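Local coordinates for protein halogenase PltM (Pseudomonas fluorescens, PDB 6BZN) that halogenates phenolic compounds as a flavin-binding enzyme with chlorinase, brominase and iodinase activity, at residues I27-G32 / I189-A194; S31-A36 / Y145-I150; T38-A43 / M149-H154; L50-A55 / E157-I162; I162-I167 / V174-S179. All coordinates share one frame; numbering follows the deposited sequence. Where two conformers were deposited one is given.

Interaction 1: I27-G32 / I189-A194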
# COMPACT_ATOMS: atom_id res chain seq x y z
N ILE A 27 -17.27 -16.91 4.34
CA ILE A 27 -15.95 -17.52 4.33
C ILE A 27 -14.96 -16.49 3.80
O ILE A 27 -15.24 -15.78 2.81
CB ILE A 27 -15.92 -18.82 3.50
CG1 ILE A 27 -16.68 -19.91 4.26
CG2 ILE A 27 -14.50 -19.30 3.25
CD1 ILE A 27 -17.12 -21.08 3.41
N ILE A 28 -13.82 -16.38 4.47
CA ILE A 28 -12.75 -15.46 4.09
C ILE A 28 -11.51 -16.30 3.80
O ILE A 28 -11.08 -17.05 4.66
CB ILE A 28 -12.44 -14.45 5.20
CG1 ILE A 28 -13.68 -13.58 5.47
CG2 ILE A 28 -11.29 -13.53 4.79
CD1 ILE A 28 -13.55 -12.70 6.69
N ILE A 29 -10.96 -16.18 2.60
CA ILE A 29 -9.71 -16.83 2.24
C ILE A 29 -8.57 -15.86 2.55
O ILE A 29 -8.53 -14.76 2.00
CB ILE A 29 -9.65 -17.25 0.76
CG1 ILE A 29 -10.86 -18.11 0.37
CG2 ILE A 29 -8.38 -18.05 0.48
CD1 ILE A 29 -11.11 -18.08 -1.12
N GLY A 30 -7.64 -16.28 3.41
CA GLY A 30 -6.48 -15.48 3.81
C GLY A 30 -6.61 -14.94 5.23
O GLY A 30 -7.61 -14.31 5.57
N SER A 31 -5.60 -15.18 6.06
CA SER A 31 -5.64 -14.78 7.45
C SER A 31 -4.60 -13.70 7.74
O SER A 31 -4.24 -13.51 8.91
CB SER A 31 -5.40 -16.00 8.35
OG SER A 31 -4.08 -16.50 8.19
N GLY A 32 -4.12 -13.01 6.70
CA GLY A 32 -3.26 -11.85 6.84
C GLY A 32 -4.09 -10.66 7.29
O GLY A 32 -5.28 -10.79 7.57
N ILE A 189 -18.34 -15.48 -0.14
CA ILE A 189 -16.90 -15.74 0.02
C ILE A 189 -16.09 -14.48 -0.33
O ILE A 189 -16.33 -13.85 -1.35
CB ILE A 189 -16.44 -17.01 -0.75
CG1 ILE A 189 -14.98 -17.34 -0.42
CG2 ILE A 189 -16.62 -16.91 -2.26
CD1 ILE A 189 -14.63 -18.80 -0.66
N ILE A 190 -15.17 -14.12 0.56
CA ILE A 190 -14.28 -12.98 0.35
C ILE A 190 -12.87 -13.50 0.15
O ILE A 190 -12.36 -14.22 1.01
CB ILE A 190 -14.33 -12.00 1.54
CG1 ILE A 190 -15.73 -11.43 1.65
CG2 ILE A 190 -13.32 -10.86 1.37
CD1 ILE A 190 -16.00 -10.69 2.94
N ASP A 191 -12.26 -13.16 -0.97
CA ASP A 191 -10.88 -13.52 -1.22
C ASP A 191 -9.96 -12.43 -0.70
O ASP A 191 -9.79 -11.37 -1.34
CB ASP A 191 -10.61 -13.76 -2.71
CG ASP A 191 -9.29 -14.48 -2.96
OD1 ASP A 191 -8.35 -14.38 -2.13
OD2 ASP A 191 -9.21 -15.18 -3.99
N ALA A 192 -9.33 -12.71 0.43
CA ALA A 192 -8.40 -11.79 1.09
C ALA A 192 -6.97 -12.27 0.92
O ALA A 192 -6.08 -11.86 1.67
CB ALA A 192 -8.76 -11.68 2.57
N ALA A 193 -6.73 -13.14 -0.06
CA ALA A 193 -5.38 -13.62 -0.35
C ALA A 193 -4.66 -12.61 -1.29
O ALA A 193 -5.18 -11.56 -1.59
CB ALA A 193 -5.45 -15.00 -0.98
N ALA A 194 -3.47 -12.93 -1.75
CA ALA A 194 -2.71 -11.94 -2.54
C ALA A 194 -2.59 -12.43 -3.98
O ALA A 194 -3.63 -12.65 -4.63
CB ALA A 194 -1.37 -11.63 -1.89
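With CG1 swung opposite its own nitrogen (chi1 -173°) and the chain running on extended, I189 lays CD1 against two isoleucines of the neighbouring parallel strand: I189 CD1 is 3.6 Å from I29 CD1 and 3.9 Å from I27 CG2. Cut back to an alanine, I189 would lose CG1 and CD1, which is likely to leave a gap beside I29 CD1 and I27 CG2. On the other face of the sheet, I28 CG2 rests on A192 CB at 3.8 Å. Between the faces, the backbones are zipped together: I190 N gives its hydrogen to I27 O (2.8 Å) and I29 N to I190 O (2.9 Å). Past the strand ends A192 N still reaches I29 O, though the bond is bent to 135°. G30 probably opens the glycine-rich turn of a Rossmann-like fold, consistent with a GxGxxG pattern; its backbone angles call for glycine, and a CB would run into A192 O. D191 closes an Asx turn, OD1 accepting from A193 N at 2.9 Å while OD2 is taken by S197. The chemistry therefore divides in two: hydrocarbon and regular backbone bonds hold the buried strands, and side-chain hydrogen bonding shapes the loop beside the FAD-binding residue A34.

Interaction 2: S31-A36 / Y145-I150; sequences SGIAGA and YFALMI
Van der Waals contact between small groups does most of the work where A36 meets A147 and L148. A36 CB comes down on the peptide joining those two residues, 3.5 Å from both A147 C and L148 N, and it also touches A147 CB at 3.8 Å. I33 adds to this from one turn earlier: CG1, placed opposite the backbone nitrogen (chi1 -168°), reaches A147 CB at 4.1 Å. At the other end S31 CB lies 4.3 Å from L148 CD1, a looser touch.

Hydrogen bonding stays within each segment or leads elsewhere. A36 N bonds to G32 O (2.9 Å) in the first turn of helix 33-44, with G32 as the N-cap. S31 OG is engaged by D53 and Q160, and S31 O by H57, so its hydroxyl and carbonyl oxygen are used outside the interface.

The helix start is consistent with the glycine-rich turn of a Rossmann-type nucleotide-binding fold, and I33 and A34 are FAD-binding residues. With no hydrogen bond joining the two segments, their fit rests on shape: alanine methyls keep the spacing short enough for the CA atoms of A36 and L148 to come within 4.8 Å.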
# COMPACT_ATOMS: atom_id res chain seq x y z
N SER A 31 -5.60 -15.18 6.06
CA SER A 31 -5.64 -14.78 7.45
C SER A 31 -4.60 -13.70 7.74
O SER A 31 -4.24 -13.51 8.91
CB SER A 31 -5.40 -16.00 8.35
OG SER A 31 -4.08 -16.50 8.19
N GLY A 32 -4.12 -13.01 6.70
CA GLY A 32 -3.26 -11.85 6.84
C GLY A 32 -4.09 -10.66 7.29
O GLY A 32 -5.28 -10.79 7.57
N ILE A 33 -3.49 -9.48 7.36
CA ILE A 33 -4.19 -8.34 7.93
C ILE A 33 -5.53 -8.05 7.25
O ILE A 33 -6.49 -7.71 7.93
CB ILE A 33 -3.32 -7.07 7.96
CG1 ILE A 33 -3.97 -5.99 8.83
CG2 ILE A 33 -3.03 -6.55 6.55
CD1 ILE A 33 -3.00 -4.88 9.21
N ALA A 34 -5.60 -8.18 5.93
CA ALA A 34 -6.85 -7.95 5.21
C ALA A 34 -7.94 -8.92 5.65
O ALA A 34 -9.04 -8.50 6.00
CB ALA A 34 -6.64 -8.06 3.71
N GLY A 35 -7.64 -10.21 5.62
CA GLY A 35 -8.63 -11.24 5.99
C GLY A 35 -9.04 -11.14 7.45
O GLY A 35 -10.22 -11.27 7.80
N ALA A 36 -8.05 -10.89 8.31
CA ALA A 36 -8.28 -10.78 9.74
C ALA A 36 -9.17 -9.59 10.10
O ALA A 36 -10.09 -9.72 10.90
CB ALA A 36 -6.97 -10.68 10.48
N TYR A 145 -0.36 -11.23 12.95
CA TYR A 145 -0.75 -12.23 13.93
C TYR A 145 -1.68 -11.54 14.96
O TYR A 145 -2.74 -12.06 15.29
CB TYR A 145 0.45 -12.87 14.63
CG TYR A 145 0.23 -14.28 15.20
CD1 TYR A 145 -1.03 -14.90 15.18
CD2 TYR A 145 1.29 -14.98 15.76
CE1 TYR A 145 -1.21 -16.18 15.68
CE2 TYR A 145 1.11 -16.26 16.29
CZ TYR A 145 -0.15 -16.86 16.24
OH TYR A 145 -0.35 -18.13 16.73
N PHE A 146 -1.30 -10.34 15.39
CA PHE A 146 -2.15 -9.52 16.27
C PHE A 146 -3.53 -9.26 15.67
O PHE A 146 -4.54 -9.39 16.35
CB PHE A 146 -1.44 -8.20 16.60
CG PHE A 146 -2.20 -7.31 17.54
CD1 PHE A 146 -3.07 -6.34 17.05
CD2 PHE A 146 -2.02 -7.42 18.91
CE1 PHE A 146 -3.76 -5.50 17.91
CE2 PHE A 146 -2.72 -6.60 19.78
CZ PHE A 146 -3.58 -5.63 19.28
N ALA A 147 -3.57 -8.91 14.38
CA ALA A 147 -4.83 -8.71 13.67
C ALA A 147 -5.70 -9.97 13.70
O ALA A 147 -6.90 -9.88 14.00
CB ALA A 147 -4.57 -8.28 12.23
N LEU A 148 -5.11 -11.13 13.43
CA LEU A 148 -5.89 -12.37 13.53
C LEU A 148 -6.44 -12.56 14.94
O LEU A 148 -7.57 -13.01 15.11
CB LEU A 148 -5.07 -13.59 13.13
CG LEU A 148 -5.83 -14.92 13.14
CD1 LEU A 148 -7.04 -14.89 12.21
CD2 LEU A 148 -4.90 -16.04 12.72
N MET A 149 -5.64 -12.24 15.94
CA MET A 149 -6.12 -12.35 17.32
C MET A 149 -7.34 -11.46 17.56
O MET A 149 -8.27 -11.87 18.26
CB MET A 149 -5.02 -12.05 18.33
CG MET A 149 -3.88 -13.05 18.31
SD MET A 149 -2.51 -12.44 19.32
CE MET A 149 -1.17 -13.49 18.75
N ILE A 150 -7.38 -10.27 16.95
CA ILE A 150 -8.58 -9.42 17.03
C ILE A 150 -9.81 -10.20 16.54
O ILE A 150 -10.84 -10.25 17.22
CB ILE A 150 -8.49 -8.11 16.22
CG1 ILE A 150 -7.29 -7.27 16.69
CG2 ILE A 150 -9.79 -7.32 16.37
CD1 ILE A 150 -7.07 -5.98 15.92

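Interaction 3: T38-A43 / M149-H154; sequences TGAVLA and MIALKH
Two N-H groups of one residue, H154, grip the carbonyl oxygen of I150, and both residues also touch A40 of the facing helix. H154 ND1 donates to I150 O at 2.9 Å along a nearly straight bond (168°), with the oxygen close to the plane of the imidazole. ND1 stands above the carbonyl plane, while H154 N reaches the same oxygen from the opposite face. With chi1 at -75° the imidazole folds back over the last turn of its own helix; the ND1 bond holds the ring's rotation, while the backbone bond continues the helix turn.

Across the interface the packing is between small groups. A40 CB meets A151 CA at 3.7 Å and I150 CG2 at 3.8 Å, the latter branch pointing away from its own backbone nitrogen. A151 CB answers by resting 3.8 Å from A40 N. A40 and A151 come within 3.9 Å at their CA atoms, which side chains this short permit. One turn further along helix 33-44, A43 CB presses on H154 O at 3.4 Å.

The two short helical segments run nearly parallel, 22° apart with axes 7.8 Å from each other. Helix 140-153 lies along G39, A40 and A43, while T38 and L42 pack on strand 188-191 and helix 352-374. V41 touches helix 84-88 through I86, and I150, on helix 140-153, packs on I83 and the same helix.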
# COMPACT_ATOMS: atom_id res chain seq x y z
N THR A 38 -11.25 -7.89 8.09
CA THR A 38 -12.54 -8.22 7.51
C THR A 38 -13.32 -9.16 8.44
O THR A 38 -14.49 -8.92 8.74
CB THR A 38 -12.40 -8.83 6.11
OG1 THR A 38 -11.65 -7.92 5.28
CG2 THR A 38 -13.76 -9.08 5.49
N GLY A 39 -12.65 -10.21 8.91
CA GLY A 39 -13.31 -11.18 9.78
C GLY A 39 -13.72 -10.58 11.10
O GLY A 39 -14.80 -10.89 11.62
N ALA A 40 -12.87 -9.71 11.65
CA ALA A 40 -13.17 -9.10 12.92
C ALA A 40 -14.41 -8.22 12.83
O ALA A 40 -15.30 -8.33 13.67
CB ALA A 40 -11.99 -8.29 13.41
N VAL A 41 -14.48 -7.35 11.83
CA VAL A 41 -15.59 -6.40 11.73
C VAL A 41 -16.93 -7.10 11.45
O VAL A 41 -17.97 -6.68 11.98
CB VAL A 41 -15.34 -5.23 10.74
CG1 VAL A 41 -14.09 -4.44 11.12
CG2 VAL A 41 -15.25 -5.69 9.29
N LEU A 42 -16.89 -8.15 10.64
CA LEU A 42 -18.09 -8.94 10.35
C LEU A 42 -18.52 -9.76 11.57
O LEU A 42 -19.71 -9.77 11.90
CB LEU A 42 -17.87 -9.83 9.13
CG LEU A 42 -17.62 -9.09 7.82
CD1 LEU A 42 -17.41 -10.09 6.70
CD2 LEU A 42 -18.73 -8.14 7.42
N ALA A 43 -17.57 -10.41 12.25
CA ALA A 43 -17.90 -11.19 13.45
C ALA A 43 -18.45 -10.28 14.56
O ALA A 43 -19.46 -10.60 15.20
CB ALA A 43 -16.69 -11.96 13.95
N MET A 149 -5.64 -12.24 15.94
CA MET A 149 -6.12 -12.35 17.32
C MET A 149 -7.34 -11.46 17.56
O MET A 149 -8.27 -11.87 18.26
CB MET A 149 -5.02 -12.05 18.33
CG MET A 149 -3.88 -13.05 18.31
SD MET A 149 -2.51 -12.44 19.32
CE MET A 149 -1.17 -13.49 18.75
N ILE A 150 -7.38 -10.27 16.95
CA ILE A 150 -8.58 -9.42 17.03
C ILE A 150 -9.81 -10.20 16.54
O ILE A 150 -10.84 -10.25 17.22
CB ILE A 150 -8.49 -8.11 16.22
CG1 ILE A 150 -7.29 -7.27 16.69
CG2 ILE A 150 -9.79 -7.32 16.37
CD1 ILE A 150 -7.07 -5.98 15.92
N ALA A 151 -9.69 -10.79 15.35
CA ALA A 151 -10.80 -11.54 14.75
C ALA A 151 -11.26 -12.70 15.62
O ALA A 151 -12.46 -12.90 15.83
CB ALA A 151 -10.40 -12.05 13.39
N LEU A 152 -10.29 -13.47 16.12
CA LEU A 152 -10.59 -14.64 16.96
C LEU A 152 -11.33 -14.26 18.24
O LEU A 152 -12.26 -14.94 18.67
CB LEU A 152 -9.30 -15.38 17.32
CG LEU A 152 -8.61 -16.08 16.14
CD1 LEU A 152 -7.20 -16.54 16.50
CD2 LEU A 152 -9.44 -17.27 15.70
N LYS A 153 -10.90 -13.16 18.85
CA LYS A 153 -11.51 -12.68 20.09
C LYS A 153 -12.94 -12.17 19.88
O LYS A 153 -13.73 -12.12 20.82
CB LYS A 153 -10.65 -11.60 20.74
CG LYS A 153 -9.34 -12.15 21.30
CD LYS A 153 -8.52 -11.10 22.04
CE LYS A 153 -8.06 -9.98 21.13
NZ LYS A 153 -7.35 -8.95 21.92
N HIS A 154 -13.26 -11.78 18.65
CA HIS A 154 -14.62 -11.38 18.29
C HIS A 154 -15.48 -12.52 17.75
O HIS A 154 -16.61 -12.28 17.36
CB HIS A 154 -14.58 -10.22 17.31
CG HIS A 154 -14.24 -8.93 17.95
ND1 HIS A 154 -12.94 -8.51 18.10
CD2 HIS A 154 -15.01 -7.99 18.54
CE1 HIS A 154 -12.93 -7.35 18.73
NE2 HIS A 154 -14.18 -7.01 19.00

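Interaction 4: L50-A55 / E157-I162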
# COMPACT_ATOMS: atom_id res chain seq x y z
N LEU A 50 -15.82 -17.71 8.90
CA LEU A 50 -14.77 -18.71 8.86
C LEU A 50 -13.63 -18.18 8.00
O LEU A 50 -13.84 -17.87 6.81
CB LEU A 50 -15.26 -20.02 8.26
CG LEU A 50 -14.20 -21.13 8.14
CD1 LEU A 50 -13.59 -21.47 9.50
CD2 LEU A 50 -14.81 -22.36 7.48
N ILE A 51 -12.45 -18.07 8.60
CA ILE A 51 -11.25 -17.67 7.90
C ILE A 51 -10.43 -18.91 7.59
O ILE A 51 -10.09 -19.68 8.50
CB ILE A 51 -10.42 -16.68 8.75
CG1 ILE A 51 -11.25 -15.44 9.07
CG2 ILE A 51 -9.14 -16.30 8.04
CD1 ILE A 51 -10.60 -14.51 10.07
N LEU A 52 -10.09 -19.09 6.32
CA LEU A 52 -9.30 -20.24 5.84
C LEU A 52 -7.97 -19.76 5.32
O LEU A 52 -7.95 -18.80 4.58
CB LEU A 52 -10.03 -20.92 4.69
CG LEU A 52 -11.39 -21.50 5.02
CD1 LEU A 52 -12.03 -22.06 3.75
CD2 LEU A 52 -11.30 -22.56 6.11
N ASP A 53 -6.88 -20.43 5.67
CA ASP A 53 -5.57 -20.09 5.11
C ASP A 53 -4.74 -21.34 4.91
O ASP A 53 -4.69 -22.20 5.81
CB ASP A 53 -4.81 -19.13 6.04
CG ASP A 53 -3.72 -18.32 5.31
OD1 ASP A 53 -3.15 -18.81 4.30
OD2 ASP A 53 -3.43 -17.18 5.75
N SER A 54 -4.07 -21.44 3.77
CA SER A 54 -3.15 -22.55 3.50
C SER A 54 -1.85 -22.38 4.28
O SER A 54 -1.15 -23.36 4.56
CB SER A 54 -2.86 -22.71 2.01
OG SER A 54 -2.28 -21.54 1.48
N ALA A 55 -1.52 -21.14 4.62
CA ALA A 55 -0.32 -20.85 5.40
C ALA A 55 -0.67 -20.89 6.89
O ALA A 55 -1.81 -21.16 7.28
CB ALA A 55 0.22 -19.48 5.01
N GLU A 157 -14.08 -17.82 13.35
CA GLU A 157 -13.36 -19.10 13.35
C GLU A 157 -12.24 -19.03 12.32
O GLU A 157 -12.40 -18.38 11.29
CB GLU A 157 -14.29 -20.27 13.06
CG GLU A 157 -13.62 -21.64 13.11
CD GLU A 157 -14.55 -22.80 12.78
OE1 GLU A 157 -15.80 -22.64 12.95
OE2 GLU A 157 -14.01 -23.86 12.34
N SER A 158 -11.13 -19.70 12.62
CA SER A 158 -9.96 -19.73 11.75
C SER A 158 -9.44 -21.15 11.65
O SER A 158 -9.32 -21.82 12.68
CB SER A 158 -8.86 -18.84 12.31
OG SER A 158 -7.65 -19.02 11.61
N ARG A 159 -9.16 -21.60 10.43
CA ARG A 159 -8.45 -22.86 10.18
C ARG A 159 -7.24 -22.52 9.33
O ARG A 159 -7.38 -22.00 8.21
CB ARG A 159 -9.34 -23.86 9.45
CG ARG A 159 -10.64 -24.15 10.16
CD ARG A 159 -11.42 -25.28 9.52
NE ARG A 159 -12.83 -25.21 9.91
CZ ARG A 159 -13.77 -26.08 9.54
NH1 ARG A 159 -13.49 -27.12 8.77
NH2 ARG A 159 -15.02 -25.89 9.96
N GLN A 160 -6.08 -22.81 9.91
CA GLN A 160 -4.76 -22.59 9.31
C GLN A 160 -4.24 -23.87 8.70
O GLN A 160 -4.72 -24.96 9.03
CB GLN A 160 -3.78 -22.17 10.40
CG GLN A 160 -4.20 -20.96 11.20
CD GLN A 160 -3.59 -19.69 10.66
OE1 GLN A 160 -2.43 -19.40 10.94
NE2 GLN A 160 -4.35 -18.95 9.87
N ASN A 161 -3.24 -23.74 7.84
CA ASN A 161 -2.56 -24.90 7.25
C ASN A 161 -3.51 -25.88 6.54
O ASN A 161 -3.30 -27.09 6.58
CB ASN A 161 -1.73 -25.61 8.33
CG ASN A 161 -0.63 -26.46 7.76
OD1 ASN A 161 -0.10 -26.17 6.69
ND2 ASN A 161 -0.26 -27.52 8.47
N ILE A 162 -4.56 -25.34 5.91
CA ILE A 162 -5.57 -26.18 5.23
C ILE A 162 -5.30 -26.20 3.74
O ILE A 162 -4.48 -25.44 3.24
CB ILE A 162 -7.05 -25.78 5.54
CG1 ILE A 162 -7.36 -24.30 5.27
CG2 ILE A 162 -7.40 -26.12 6.97
CD1 ILE A 162 -7.37 -23.90 3.81
O HOH W 1 -1.59 -26.06 3.33
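L50 and E157 stand side by side on adjacent parallel strands, 157-159 being an outermost strand of the Rossmann-type sheet. The E157 chain runs straight out, CG opposite the backbone nitrogen (chi1 -177°), with L50 CD1 alongside it all the way: 3.8 Å from E157 CB, 3.6 Å from CG, and still in touch with CD. At the tip, E157 OE2 accepts from R159 NE at 3.0 Å in a salt bridge, met on its anti side and out of the carboxylate plane, while OE1 is bonded to Y24. L50 CD2 lies over one face of the R159 guanidinium, so the ion pair is flanked by hydrocarbon. Shortened to an alanine, E157 would probably leave R159 NE without its carboxylate and take away the CG methylene lying along L50 CD1.

The strands are joined by I51 N to E157 O (2.7 Å), R159 N to I51 O, and D53 N to R159 O. Beyond them the chains stay paired, I162 N bonding to D53 O and N161 N to A55 O. D53, an FAD-binding residue, follows directly on strand 49-52, where Rossmann folds commonly carry an acid; its OD2 is held by S31 and R59. The other oxygen shapes an Asx turn: D53 OD1 accepts from A55 N at 2.9 Å, the donor standing well above the carboxylate plane.

Interaction 5: I162-I167 / V174-S179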
# COMPACT_ATOMS: atom_id res chain seq x y z
N ILE A 162 -4.56 -25.34 5.91
CA ILE A 162 -5.57 -26.18 5.23
C ILE A 162 -5.30 -26.20 3.74
O ILE A 162 -4.48 -25.44 3.24
CB ILE A 162 -7.05 -25.78 5.54
CG1 ILE A 162 -7.36 -24.30 5.27
CG2 ILE A 162 -7.40 -26.12 6.97
CD1 ILE A 162 -7.37 -23.90 3.81
N LYS A 163 -5.98 -27.09 3.04
CA LYS A 163 -5.89 -27.17 1.60
C LYS A 163 -7.31 -27.12 1.06
O LYS A 163 -8.13 -27.98 1.36
CB LYS A 163 -5.16 -28.46 1.19
CG LYS A 163 -5.10 -28.75 -0.32
CD LYS A 163 -4.70 -27.53 -1.15
CE LYS A 163 -3.96 -27.90 -2.43
NZ LYS A 163 -4.80 -28.64 -3.41
N ILE A 164 -7.60 -26.07 0.30
CA ILE A 164 -8.89 -25.92 -0.36
C ILE A 164 -8.85 -26.77 -1.61
O ILE A 164 -7.98 -26.57 -2.45
CB ILE A 164 -9.18 -24.45 -0.73
CG1 ILE A 164 -9.37 -23.62 0.54
CG2 ILE A 164 -10.41 -24.34 -1.62
CD1 ILE A 164 -9.20 -22.14 0.34
N GLU A 165 -9.78 -27.70 -1.73
CA GLU A 165 -9.88 -28.59 -2.90
C GLU A 165 -10.74 -28.02 -4.02
O GLU A 165 -10.42 -28.21 -5.18
CB GLU A 165 -10.39 -29.95 -2.47
CG GLU A 165 -9.45 -30.62 -1.47
CD GLU A 165 -9.53 -32.13 -1.50
OE1 GLU A 165 -8.47 -32.76 -1.29
OE2 GLU A 165 -10.64 -32.67 -1.72
N SER A 166 -11.82 -27.34 -3.67
CA SER A 166 -12.63 -26.63 -4.66
C SER A 166 -13.52 -25.59 -3.99
O SER A 166 -13.81 -25.69 -2.79
CB SER A 166 -13.51 -27.61 -5.43
OG SER A 166 -14.37 -28.27 -4.53
N ILE A 167 -13.92 -24.61 -4.77
CA ILE A 167 -14.86 -23.59 -4.33
C ILE A 167 -16.00 -23.57 -5.33
O ILE A 167 -15.78 -23.25 -6.51
CB ILE A 167 -14.20 -22.19 -4.25
CG1 ILE A 167 -13.02 -22.22 -3.27
CG2 ILE A 167 -15.21 -21.15 -3.79
CD1 ILE A 167 -12.10 -21.01 -3.35
N VAL A 174 -22.19 -20.67 -1.21
CA VAL A 174 -20.87 -21.09 -1.60
C VAL A 174 -20.54 -22.37 -0.87
O VAL A 174 -20.97 -22.56 0.26
CB VAL A 174 -19.84 -20.00 -1.24
CG1 VAL A 174 -18.42 -20.45 -1.56
CG2 VAL A 174 -20.18 -18.72 -1.97
N GLU A 175 -19.80 -23.26 -1.52
CA GLU A 175 -19.38 -24.48 -0.86
C GLU A 175 -17.90 -24.70 -1.09
O GLU A 175 -17.44 -24.75 -2.22
CB GLU A 175 -20.21 -25.68 -1.35
CG GLU A 175 -19.84 -26.97 -0.62
CD GLU A 175 -20.80 -28.13 -0.85
OE1 GLU A 175 -21.94 -27.90 -1.30
OE2 GLU A 175 -20.41 -29.27 -0.54
N VAL A 176 -17.15 -24.85 0.00
CA VAL A 176 -15.71 -25.04 -0.07
C VAL A 176 -15.38 -26.44 0.43
O VAL A 176 -15.72 -26.79 1.56
CB VAL A 176 -14.94 -23.96 0.73
CG1 VAL A 176 -13.43 -24.18 0.61
CG2 VAL A 176 -15.31 -22.56 0.24
N ALA A 177 -14.74 -27.22 -0.43
CA ALA A 177 -14.27 -28.55 -0.07
C ALA A 177 -12.84 -28.42 0.44
O ALA A 177 -12.05 -27.65 -0.12
CB ALA A 177 -14.33 -29.47 -1.27
N LEU A 178 -12.53 -29.17 1.49
CA LEU A 178 -11.24 -29.12 2.18
C LEU A 178 -10.62 -30.51 2.23
O LEU A 178 -11.35 -31.49 2.39
CB LEU A 178 -11.45 -28.61 3.61
CG LEU A 178 -12.15 -27.26 3.75
CD1 LEU A 178 -12.66 -27.03 5.17
CD2 LEU A 178 -11.22 -26.15 3.31
N SER A 179 -9.30 -30.62 2.11
CA SER A 179 -8.64 -31.94 2.23
C SER A 179 -8.78 -32.43 3.67
O SER A 179 -8.58 -31.66 4.60
CB SER A 179 -7.16 -31.87 1.85
OG SER A 179 -6.99 -31.33 0.55
O HOH W 2 -7.39 -29.13 4.70
O HOH W 3 -16.77 -27.11 -3.61
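The E165 carboxylate is met obliquely by S179, neither over its face nor in its plane: S179 OG donates to E165 OE1 at 2.8 Å, on the anti side of that oxygen and 33° out of the carboxylate plane. E165 belongs to a classic beta bulge in the hairpin of strands 164-170 and 173-178. E165 and S166 both face A177, and they share its backbone: E165 N donates to A177 O at 2.8 Å, coming from above the carbonyl plane, while A177 N donates to S166 O at 3.0 Å. S166 OG sits in the position between its backbone nitrogen and carbonyl carbon (chi1 61°), which brings it over A177 CB.

The other side of the hairpin is greasy. I164 CG2 meets V176 CG1 at 3.8 Å on a slant, and I167 CG2 runs beside V174 CG1 at 4.0 Å. Their neighbours I27, I29, L52 and I189 belong to the parallel sheet, so the three-stranded antiparallel layer lies on it, much as the beta-meander does in FAD-binding folds of the glutathione reductase type. S179 N to K163 O closes the open end, helped by a water that takes the K163 N-H and donates to S179 O. Near the bulge a second water touches S166 OG at 2.8 Å and donates to E175 O at 2.8 Å.

In the fold
From the N terminus, strand 24-29 opens interaction 1, whose loop closes only at strand 188-191; interactions 3, 4 and 5 all nest inside it. Interaction 2 starts from the same glycine-rich turn and ends on helix 140-153, where interaction 3 also ends, so both fasten helix 33-44 to that helix. Strand 49-52 then opens interaction 4, which crosses interactions 2 and 3 because its partner, strand 157-159, follows helix 140-153. Interaction 5 comes next in series, a short hairpin sharing I162 with interaction 4. Together they tie three layers: the two helices, the parallel sheet of interactions 1 and 4, and the antiparallel strands lying on it.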